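Local atomic coordinates of CD180 antigen (Mus musculus, PDB entry 3T6Q), a protein that may cooperate with MD-1 and TLR4 in the innate immune response of B-cells to bacterial lipopolysaccharide, leading to NF-kappa-B activation. Residues L88-L93 with F112-I117. Residues are numbered along the deposited sequence; the frame is centred on the assembly and turned at random.
Sequences LTANPL and FIQTGI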
loop_
_atom_site.group_PDB
_atom_site.type_symbol
_atom_site.label_atom_id
_atom_site.label_comp_id
_atom_site.label_asym_id
_atom_site.label_seq_id
_atom_site.Cartn_x
_atom_site.Cartn_y
_atom_site.Cartn_z
ATOM N N LEU A 88 9.192 13.134 -1.871
ATOM C CA LEU A 88 8.279 12.525 -2.881
ATOM C C LEU A 88 7.140 11.753 -2.212
ATOM O O LEU A 88 6.495 10.886 -2.817
ATOM C CB LEU A 88 9.072 11.591 -3.824
ATOM C CG LEU A 88 9.809 12.439 -4.903
ATOM C CD1 LEU A 88 10.947 11.585 -5.449
ATOM C CD2 LEU A 88 8.865 12.913 -6.028
ATOM N N THR A 89 6.957 12.034 -0.937
ATOM C CA THR A 89 5.960 11.370 -0.110
ATOM C C THR A 89 4.553 11.417 -0.736
ATOM O O THR A 89 4.149 12.452 -1.254
ATOM C CB THR A 89 5.954 12.044 1.265
ATOM O OG1 THR A 89 7.206 11.709 1.897
ATOM C CG2 THR A 89 4.774 11.492 2.150
ATOM N N ALA A 90 3.837 10.294 -0.646
ATOM C CA ALA A 90 2.407 10.195 -0.977
ATOM C C ALA A 90 2.108 10.387 -2.481
ATOM O O ALA A 90 1.041 10.910 -2.854
ATOM C CB ALA A 90 1.545 11.130 -0.137
ATOM N N ASN A 91 3.062 9.972 -3.320
ATOM C CA ASN A 91 2.856 9.933 -4.784
ATOM C C ASN A 91 2.692 8.488 -5.229
ATOM O O ASN A 91 3.436 7.615 -4.786
ATOM C CB ASN A 91 4.035 10.617 -5.546
ATOM C CG ASN A 91 3.984 12.097 -5.422
ATOM O OD1 ASN A 91 3.099 12.749 -6.023
ATOM N ND2 ASN A 91 4.854 12.656 -4.579
ATOM N N PRO A 92 1.716 8.216 -6.107
ATOM C CA PRO A 92 1.488 6.806 -6.479
ATOM C C PRO A 92 2.434 6.295 -7.593
ATOM O O PRO A 92 2.005 6.001 -8.742
ATOM C CB PRO A 92 0.017 6.829 -6.962
ATOM C CG PRO A 92 -0.115 8.215 -7.581
ATOM C CD PRO A 92 0.655 9.107 -6.622
ATOM N N LEU A 93 3.712 6.154 -7.251
ATOM C CA LEU A 93 4.740 5.994 -8.280
ATOM C C LEU A 93 4.669 4.604 -8.896
ATOM O O LEU A 93 4.680 3.613 -8.202
ATOM C CB LEU A 93 6.149 6.199 -7.685
ATOM C CG LEU A 93 6.403 7.568 -7.048
ATOM C CD1 LEU A 93 7.764 7.631 -6.351
ATOM C CD2 LEU A 93 6.303 8.638 -8.133
ATOM N N PHE A 112 10.364 9.141 0.857
ATOM C CA PHE A 112 9.655 8.297 -0.113
ATOM C C PHE A 112 8.503 7.582 0.622
ATOM O O PHE A 112 8.198 6.431 0.355
ATOM C CB PHE A 112 10.636 7.284 -0.699
ATOM C CG PHE A 112 10.723 7.326 -2.190
ATOM C CD1 PHE A 112 10.095 6.349 -2.961
ATOM C CD2 PHE A 112 11.456 8.333 -2.825
ATOM C CE1 PHE A 112 10.170 6.374 -4.339
ATOM C CE2 PHE A 112 11.555 8.352 -4.220
ATOM C CZ PHE A 112 10.894 7.390 -4.961
ATOM N N ILE A 113 7.858 8.307 1.533
ATOM C CA ILE A 113 6.816 7.735 2.403
ATOM C C ILE A 113 5.525 7.460 1.600
ATOM O O ILE A 113 5.084 8.278 0.792
ATOM C CB ILE A 113 6.589 8.699 3.622
ATOM C CG1 ILE A 113 7.831 8.718 4.533
ATOM C CG2 ILE A 113 5.321 8.340 4.426
ATOM C CD1 ILE A 113 7.917 9.938 5.461
ATOM N N GLN A 114 4.890 6.313 1.864
ATOM C CA GLN A 114 3.585 6.025 1.281
ATOM C C GLN A 114 3.606 6.344 -0.224
ATOM O O GLN A 114 2.789 7.124 -0.749
ATOM C CB GLN A 114 2.419 6.741 1.983
ATOM C CG GLN A 114 1.077 6.032 1.724
ATOM C CD GLN A 114 -0.094 6.722 2.418
ATOM O OE1 GLN A 114 -0.444 7.847 2.069
ATOM N NE2 GLN A 114 -0.711 6.038 3.389
ATOM N N THR A 115 4.543 5.694 -0.899
ATOM C CA THR A 115 4.654 5.746 -2.361
ATOM C C THR A 115 4.240 4.414 -2.992
ATOM O O THR A 115 4.457 4.193 -4.198
ATOM C CB THR A 115 6.103 6.089 -2.777
ATOM O OG1 THR A 115 6.981 5.236 -2.035
ATOM C CG2 THR A 115 6.385 7.569 -2.438
ATOM N N GLY A 116 3.727 3.493 -2.191
ATOM C CA GLY A 116 3.263 2.211 -2.711
ATOM C C GLY A 116 4.329 1.168 -2.982
ATOM O O GLY A 116 4.027 0.099 -3.533
ATOM N N ILE A 117 5.580 1.447 -2.621
ATOM C CA ILE A 117 6.683 0.589 -3.059
ATOM C C ILE A 117 6.792 -0.656 -2.184
ATOM O O ILE A 117 6.470 -0.633 -0.996
ATOM C CB ILE A 117 8.035 1.347 -3.099
ATOM C CG1 ILE A 117 8.470 1.746 -1.688
ATOM C CG2 ILE A 117 7.888 2.573 -4.020
ATOM C CD1 ILE A 117 9.946 2.208 -1.598
HETATM O O HOH W 1 5.115 2.033 -5.954
#
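T115 meets the L88 to N91 turn through its methyl. CG2 lies 3.3 Å from L88 O and also borders N91 O. With chi1 at 48°, OG1 sits between the backbone N and carbonyl carbon of T115 and turns back to donate to F112 O. CG2 is left to face the neighbouring turn. The F112 ring is met obliquely by both leucines. L93 CD1 reaches CE1 of F112 at 3.4 Å, the two side chains crossing at about a right angle. L88 runs alongside F112, with CD1 3.5 Å from CE2 of the ring. T89 and I113 also lie side by side. T89 OG1 accepts a weak hydrogen bond (3.5 Å) from I113 N.

The backbones are joined more firmly by A90 N, which donates to I113 O at 2.8 Å. L88 to N91 form a type II turn. N91 ND2 ties it inward to L88 O, approaching from above the carbonyl plane. A water bridges L93 O and T115 O.

This is the asparagine ladder of a leucine-rich repeat solenoid, with T115 in the asparagine position between N91 and N139. N91 of LRR 3 also bonds L64, C67 and I69 of the preceding coil, and N139 of the following coil holds F112 O and T115 N. The two segments follow parallel strands 85-87 and 109-111, and L88 and L93 also pack on strand 71-72.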